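Local coordinates for protein alcohol oxidase (PDB 6F74) that binds flavin-adenine dinucleotide and probably works as an oxygen-dependent oxidase of the vanillyl-alcohol oxidase type, at residues I206-Y216 with V227-I237. Numbering follows the deposited sequence.
With FAD (flavin-adenine dinucleotide), chain I.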
loop_
_atom_site.group_PDB
_atom_site.type_symbol
_atom_site.label_atom_id
_atom_site.label_comp_id
_atom_site.label_asym_id
_atom_site.label_seq_id
_atom_site.Cartn_x
_atom_site.Cartn_y
_atom_site.Cartn_z
ATOM N N ILE A 206 11.494 -9.904 -12.380
ATOM C CA ILE A 206 10.135 -10.255 -12.027
ATOM C C ILE A 206 9.314 -10.155 -13.302
ATOM O O ILE A 206 8.841 -9.070 -13.639
ATOM C CB ILE A 206 9.576 -9.341 -10.929
ATOM C CG1 ILE A 206 10.551 -9.283 -9.742
ATOM C CG2 ILE A 206 8.207 -9.838 -10.478
ATOM C CD1 ILE A 206 10.173 -8.263 -8.668
ATOM N N ASP A 207 9.147 -11.286 -14.000
ATOM C CA ASP A 207 8.558 -11.329 -15.332
ATOM C C ASP A 207 7.085 -11.681 -15.233
ATOM O O ASP A 207 6.638 -12.713 -15.708
ATOM C CB ASP A 207 9.327 -12.337 -16.218
ATOM C CG ASP A 207 9.141 -12.090 -17.707
ATOM O OD1 ASP A 207 8.372 -11.165 -18.119
ATOM O OD2 ASP A 207 9.784 -12.844 -18.480
ATOM N N GLY A 208 6.322 -10.787 -14.608
ATOM C CA GLY A 208 4.891 -10.983 -14.423
ATOM C C GLY A 208 4.383 -10.198 -13.228
ATOM O O GLY A 208 5.165 -9.639 -12.462
ATOM N N ALA A 209 3.056 -10.158 -13.078
ATOM C CA ALA A 209 2.417 -9.516 -11.928
ATOM C C ALA A 209 2.430 -10.455 -10.714
ATOM O O ALA A 209 1.388 -10.830 -10.157
ATOM C CB ALA A 209 1.012 -9.129 -12.264
ATOM N N TYR A 210 3.648 -10.820 -10.309
ATOM C CA TYR A 210 3.847 -11.667 -9.165
ATOM C C TYR A 210 3.562 -10.899 -7.865
ATOM O O TYR A 210 3.499 -9.662 -7.846
ATOM C CB TYR A 210 5.257 -12.253 -9.194
ATOM C CG TYR A 210 5.426 -13.342 -10.216
ATOM C CD1 TYR A 210 5.084 -14.667 -9.909
ATOM C CD2 TYR A 210 5.920 -13.069 -11.492
ATOM C CE1 TYR A 210 5.223 -15.680 -10.826
ATOM C CE2 TYR A 210 6.078 -14.084 -12.427
ATOM C CZ TYR A 210 5.719 -15.390 -12.090
ATOM O OH TYR A 210 5.876 -16.418 -13.008
ATOM N N GLN A 211 3.352 -11.662 -6.809
ATOM C CA GLN A 211 3.227 -11.129 -5.449
ATOM C C GLN A 211 4.594 -11.235 -4.791
ATOM O O GLN A 211 5.491 -11.909 -5.321
ATOM C CB GLN A 211 2.164 -11.891 -4.690
ATOM C CG GLN A 211 0.776 -11.677 -5.272
ATOM C CD GLN A 211 -0.217 -12.714 -4.764
ATOM O OE1 GLN A 211 -0.238 -13.830 -5.263
ATOM N NE2 GLN A 211 -1.058 -12.341 -3.795
ATOM N N TRP A 212 4.779 -10.526 -3.678
ATOM C CA TRP A 212 6.049 -10.605 -2.943
ATOM C C TRP A 212 6.400 -12.026 -2.493
ATOM O O TRP A 212 7.590 -12.419 -2.533
ATOM C CB TRP A 212 6.099 -9.628 -1.769
ATOM C CG TRP A 212 6.408 -8.280 -2.280
ATOM C CD1 TRP A 212 5.593 -7.209 -2.289
ATOM C CD2 TRP A 212 7.619 -7.886 -2.933
ATOM N NE1 TRP A 212 6.223 -6.145 -2.906
ATOM C CE2 TRP A 212 7.467 -6.544 -3.315
ATOM C CE3 TRP A 212 8.815 -8.541 -3.231
ATOM C CZ2 TRP A 212 8.465 -5.835 -3.972
ATOM C CZ3 TRP A 212 9.816 -7.828 -3.884
ATOM C CH2 TRP A 212 9.632 -6.494 -4.251
ATOM N N ARG A 213 5.385 -12.802 -2.131
ATOM C CA ARG A 213 5.614 -14.185 -1.736
ATOM C C ARG A 213 6.447 -14.921 -2.799
ATOM O O ARG A 213 7.403 -15.595 -2.474
ATOM C CB ARG A 213 4.298 -14.912 -1.519
ATOM C CG ARG A 213 4.501 -16.206 -0.757
ATOM C CD ARG A 213 3.120 -16.779 -0.366
ATOM N NE ARG A 213 2.539 -16.067 0.796
ATOM C CZ ARG A 213 2.993 -16.190 2.039
ATOM N NH1 ARG A 213 4.002 -17.045 2.315
ATOM N NH2 ARG A 213 2.416 -15.502 3.036
ATOM N N ASP A 214 6.103 -14.728 -4.058
ATOM C CA ASP A 214 6.725 -15.461 -5.174
ATOM C C ASP A 214 8.172 -15.016 -5.359
ATOM O O ASP A 214 9.059 -15.829 -5.606
ATOM C CB ASP A 214 5.931 -15.211 -6.466
ATOM C CG ASP A 214 4.431 -15.462 -6.302
ATOM O OD1 ASP A 214 4.052 -16.598 -5.998
ATOM O OD2 ASP A 214 3.605 -14.524 -6.461
ATOM N N VAL A 215 8.395 -13.712 -5.215
ATOM C CA VAL A 215 9.711 -13.105 -5.377
ATOM C C VAL A 215 10.638 -13.558 -4.252
ATOM O O VAL A 215 11.816 -13.922 -4.483
ATOM C CB VAL A 215 9.605 -11.563 -5.434
ATOM C CG1 VAL A 215 10.977 -10.889 -5.550
ATOM C CG2 VAL A 215 8.761 -11.156 -6.620
ATOM N N TYR A 216 10.088 -13.591 -3.050
ATOM C CA TYR A 216 10.837 -14.003 -1.870
ATOM C C TYR A 216 11.376 -15.438 -1.926
ATOM O O TYR A 216 12.462 -15.721 -1.442
ATOM C CB TYR A 216 9.942 -13.836 -0.633
ATOM C CG TYR A 216 9.715 -12.409 -0.139
ATOM C CD1 TYR A 216 10.481 -11.316 -0.582
ATOM C CD2 TYR A 216 8.766 -12.176 0.847
ATOM C CE1 TYR A 216 10.283 -10.044 -0.085
ATOM C CE2 TYR A 216 8.561 -10.907 1.355
ATOM C CZ TYR A 216 9.312 -9.846 0.902
ATOM O OH TYR A 216 9.098 -8.604 1.457
ATOM N N VAL A 227 13.945 -6.637 -1.311
ATOM C CA VAL A 227 13.371 -5.599 -0.485
ATOM C C VAL A 227 11.893 -5.431 -0.885
ATOM O O VAL A 227 11.568 -4.623 -1.751
ATOM C CB VAL A 227 14.163 -4.273 -0.601
ATOM C CG1 VAL A 227 13.650 -3.254 0.406
ATOM C CG2 VAL A 227 15.627 -4.495 -0.336
ATOM N N GLY A 228 11.038 -6.228 -0.237
ATOM C CA GLY A 228 9.599 -6.258 -0.477
ATOM C C GLY A 228 8.876 -5.723 0.739
ATOM O O GLY A 228 9.492 -5.186 1.651
ATOM N N GLY A 229 7.571 -5.915 0.765
ATOM C CA GLY A 229 6.732 -5.485 1.863
ATOM C C GLY A 229 6.795 -6.406 3.058
ATOM O O GLY A 229 7.275 -7.556 3.013
ATOM N N GLY A 230 6.270 -5.882 4.153
ATOM C CA GLY A 230 6.155 -6.636 5.398
ATOM C C GLY A 230 5.128 -7.741 5.291
ATOM O O GLY A 230 5.194 -8.709 6.051
ATOM N N SER A 231 4.187 -7.595 4.348
ATOM C CA SER A 231 3.229 -8.626 4.017
ATOM C C SER A 231 3.562 -9.175 2.627
ATOM O O SER A 231 3.846 -8.394 1.719
ATOM C CB SER A 231 1.841 -8.022 4.006
ATOM O OG SER A 231 1.519 -7.503 5.307
ATOM N N PRO A 232 3.535 -10.514 2.441
ATOM C CA PRO A 232 3.933 -11.040 1.126
ATOM C C PRO A 232 2.852 -11.142 0.058
ATOM O O PRO A 232 3.165 -11.532 -1.074
ATOM C CB PRO A 232 4.449 -12.466 1.456
ATOM C CG PRO A 232 4.487 -12.524 2.948
ATOM C CD PRO A 232 3.424 -11.613 3.401
ATOM N N SER A 233 1.609 -10.831 0.412
ATOM C CA SER A 233 0.481 -10.945 -0.534
ATOM C C SER A 233 0.377 -9.831 -1.596
ATOM O O SER A 233 -0.059 -10.102 -2.724
ATOM C CB SER A 233 -0.833 -11.070 0.230
ATOM O OG SER A 233 -1.954 -11.077 -0.660
ATOM N N PRO A 234 0.759 -8.577 -1.263
ATOM C CA PRO A 234 0.673 -7.525 -2.270
ATOM C C PRO A 234 1.542 -7.759 -3.490
ATOM O O PRO A 234 2.533 -8.459 -3.410
ATOM C CB PRO A 234 1.136 -6.297 -1.513
ATOM C CG PRO A 234 0.724 -6.564 -0.126
ATOM C CD PRO A 234 1.038 -8.012 0.056
ATOM N N GLY A 235 1.167 -7.135 -4.594
ATOM C CA GLY A 235 1.894 -7.237 -5.870
ATOM C C GLY A 235 3.280 -6.658 -5.779
ATOM O O GLY A 235 3.510 -5.684 -5.016
ATOM N N ALA A 236 4.214 -7.266 -6.515
ATOM C CA ALA A 236 5.601 -6.813 -6.532
ATOM C C ALA A 236 5.840 -5.652 -7.486
ATOM O O ALA A 236 6.751 -4.866 -7.238
ATOM C CB ALA A 236 6.532 -7.955 -6.894
ATOM N N ILE A 237 5.058 -5.530 -8.563
ATOM C CA ILE A 237 5.390 -4.568 -9.618
ATOM C C ILE A 237 4.314 -3.519 -9.941
ATOM O O ILE A 237 4.457 -2.806 -10.945
ATOM C CB ILE A 237 5.891 -5.273 -10.919
ATOM C CG1 ILE A 237 4.771 -6.002 -11.669
ATOM C CG2 ILE A 237 7.015 -6.227 -10.565
ATOM C CD1 ILE A 237 5.205 -6.482 -13.037
HETATM P PA FAD I . -3.703 -3.386 -6.821
HETATM O O1A FAD I . -4.996 -3.013 -6.102
HETATM O O2A FAD I . -3.758 -4.588 -7.711
HETATM O O5B FAD I . -3.243 -2.116 -7.639
HETATM C C5B FAD I . -2.886 -0.948 -6.954
HETATM C C4B FAD I . -2.777 0.193 -7.949
HETATM O O4B FAD I . -1.711 -0.130 -8.827
HETATM C C3B FAD I . -3.973 0.422 -8.837
HETATM O O3B FAD I . -3.976 1.809 -9.198
HETATM C C2B FAD I . -3.670 -0.363 -10.089
HETATM O O2B FAD I . -4.204 0.188 -11.299
HETATM C C1B FAD I . -2.171 -0.259 -10.164
HETATM N N9A FAD I . -1.471 -1.398 -10.768
HETATM C C8A FAD I . -1.346 -2.628 -10.251
HETATM N N7A FAD I . -0.604 -3.414 -11.055
HETATM C C5A FAD I . -0.245 -2.666 -12.094
HETATM C C6A FAD I . 0.560 -2.909 -13.291
HETATM N N6A FAD I . 1.086 -4.145 -13.445
HETATM N N1A FAD I . 0.709 -1.881 -14.167
HETATM C C2A FAD I . 0.144 -0.667 -13.940
HETATM N N3A FAD I . -0.594 -0.370 -12.839
HETATM C C4A FAD I . -0.805 -1.332 -11.903
HETATM N N1 FAD I . 2.490 -1.476 1.464
HETATM C C2 FAD I . 3.719 -1.301 2.001
HETATM O O2 FAD I . 4.426 -0.344 1.594
HETATM N N3 FAD I . 4.217 -2.135 2.935
HETATM C C4 FAD I . 3.517 -3.174 3.423
HETATM O O4 FAD I . 3.974 -3.933 4.303
HETATM C C4X FAD I . 2.156 -3.424 2.904
HETATM N N5 FAD I . 1.403 -4.444 3.361
HETATM C C5X FAD I . 0.161 -4.654 2.858
HETATM C C6 FAD I . -0.596 -5.725 3.329
HETATM C C7 FAD I . -1.861 -5.994 2.835
HETATM C C7M FAD I . -2.549 -7.175 3.472
HETATM C C8 FAD I . -2.427 -5.129 1.761
HETATM C C8M FAD I . -3.789 -5.381 1.129
HETATM C C9 FAD I . -1.685 -4.044 1.306
HETATM C C9A FAD I . -0.399 -3.762 1.798
HETATM N N10 FAD I . 0.401 -2.683 1.332
HETATM C C10 FAD I . 1.678 -2.488 1.874
HETATM C "C1'" FAD I . -0.089 -1.686 0.351
HETATM C "C2'" FAD I . 0.281 -1.817 -1.090
HETATM O "O2'" FAD I . 1.583 -1.257 -1.244
HETATM C "C3'" FAD I . -0.699 -1.000 -1.940
HETATM O "O3'" FAD I . -2.066 -1.322 -1.629
HETATM C "C4'" FAD I . -0.448 -1.186 -3.430
HETATM O "O4'" FAD I . -1.378 -0.395 -4.174
HETATM C "C5'" FAD I . -0.553 -2.650 -3.829
HETATM O "O5'" FAD I . -0.306 -2.804 -5.216
HETATM P P FAD I . -1.044 -4.044 -5.865
HETATM O O1P FAD I . -0.811 -5.272 -5.028
HETATM O O2P FAD I . -0.668 -4.044 -7.309
HETATM O O3P FAD I . -2.582 -3.582 -5.664
HETATM O O HOH W 1 2.662 -7.115 -9.143
HETATM O O HOH W 2 -3.133 -13.493 -1.608
HETATM O O HOH W 3 11.991 -7.900 2.372
#
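Gly229 O is gripped by two tyrosine hydroxyls. Tyr216 OH donates to it at 2.6 Å, and Tyr419 OH also bonds to it. Gly229 O lies at the edge of the Tyr216 ring, near its plane. A water links the same Tyr216 hydroxyl to Gly228 N. Next to this, the Trp212 indole is held between Gly228 on one face and Ala236 on the other. Gly228 CA sits over the six-membered ring, 3.4 Å from its centroid, in a CH-pi contact. CG of Trp212 lies anti to the carbonyl carbon, beside the backbone N (chi1 -79°), and this turns the indole across to the loop, between the two residues. A CB on Gly228 would clash with both Trp212 and Tyr216. If the indole were cut back to an alanine here, Gly228 and Ala236 would probably face a gap, and the loop next to the flavin would be likely to shift.

The N-terminus of helix 212-221 meets the same loop. Trp212 N donates to Pro234 O at 3.1 Å, and Arg213 N to Pro232 O at 2.8 Å. Gln211, at the N-cap position, sends NE2 to a lone pair of Ser233 O (2.7 Å). Ser233 OG bonds to His159. The Arg213 guanidinium lays one face against the Pro232 ring. Just before the helix, Tyr210 O accepts a nearly straight bond from Ala236 N (2.8 Å, 171°). A water joins this oxygen to Ile237 N.

The loop also serves the cofactor. Gly230 N donates to flavin O4 and Gly235 N to phosphate O1P (2.8 Å). The helix start and its aromatic rings thus probably help position the backbone donors that hold FAD.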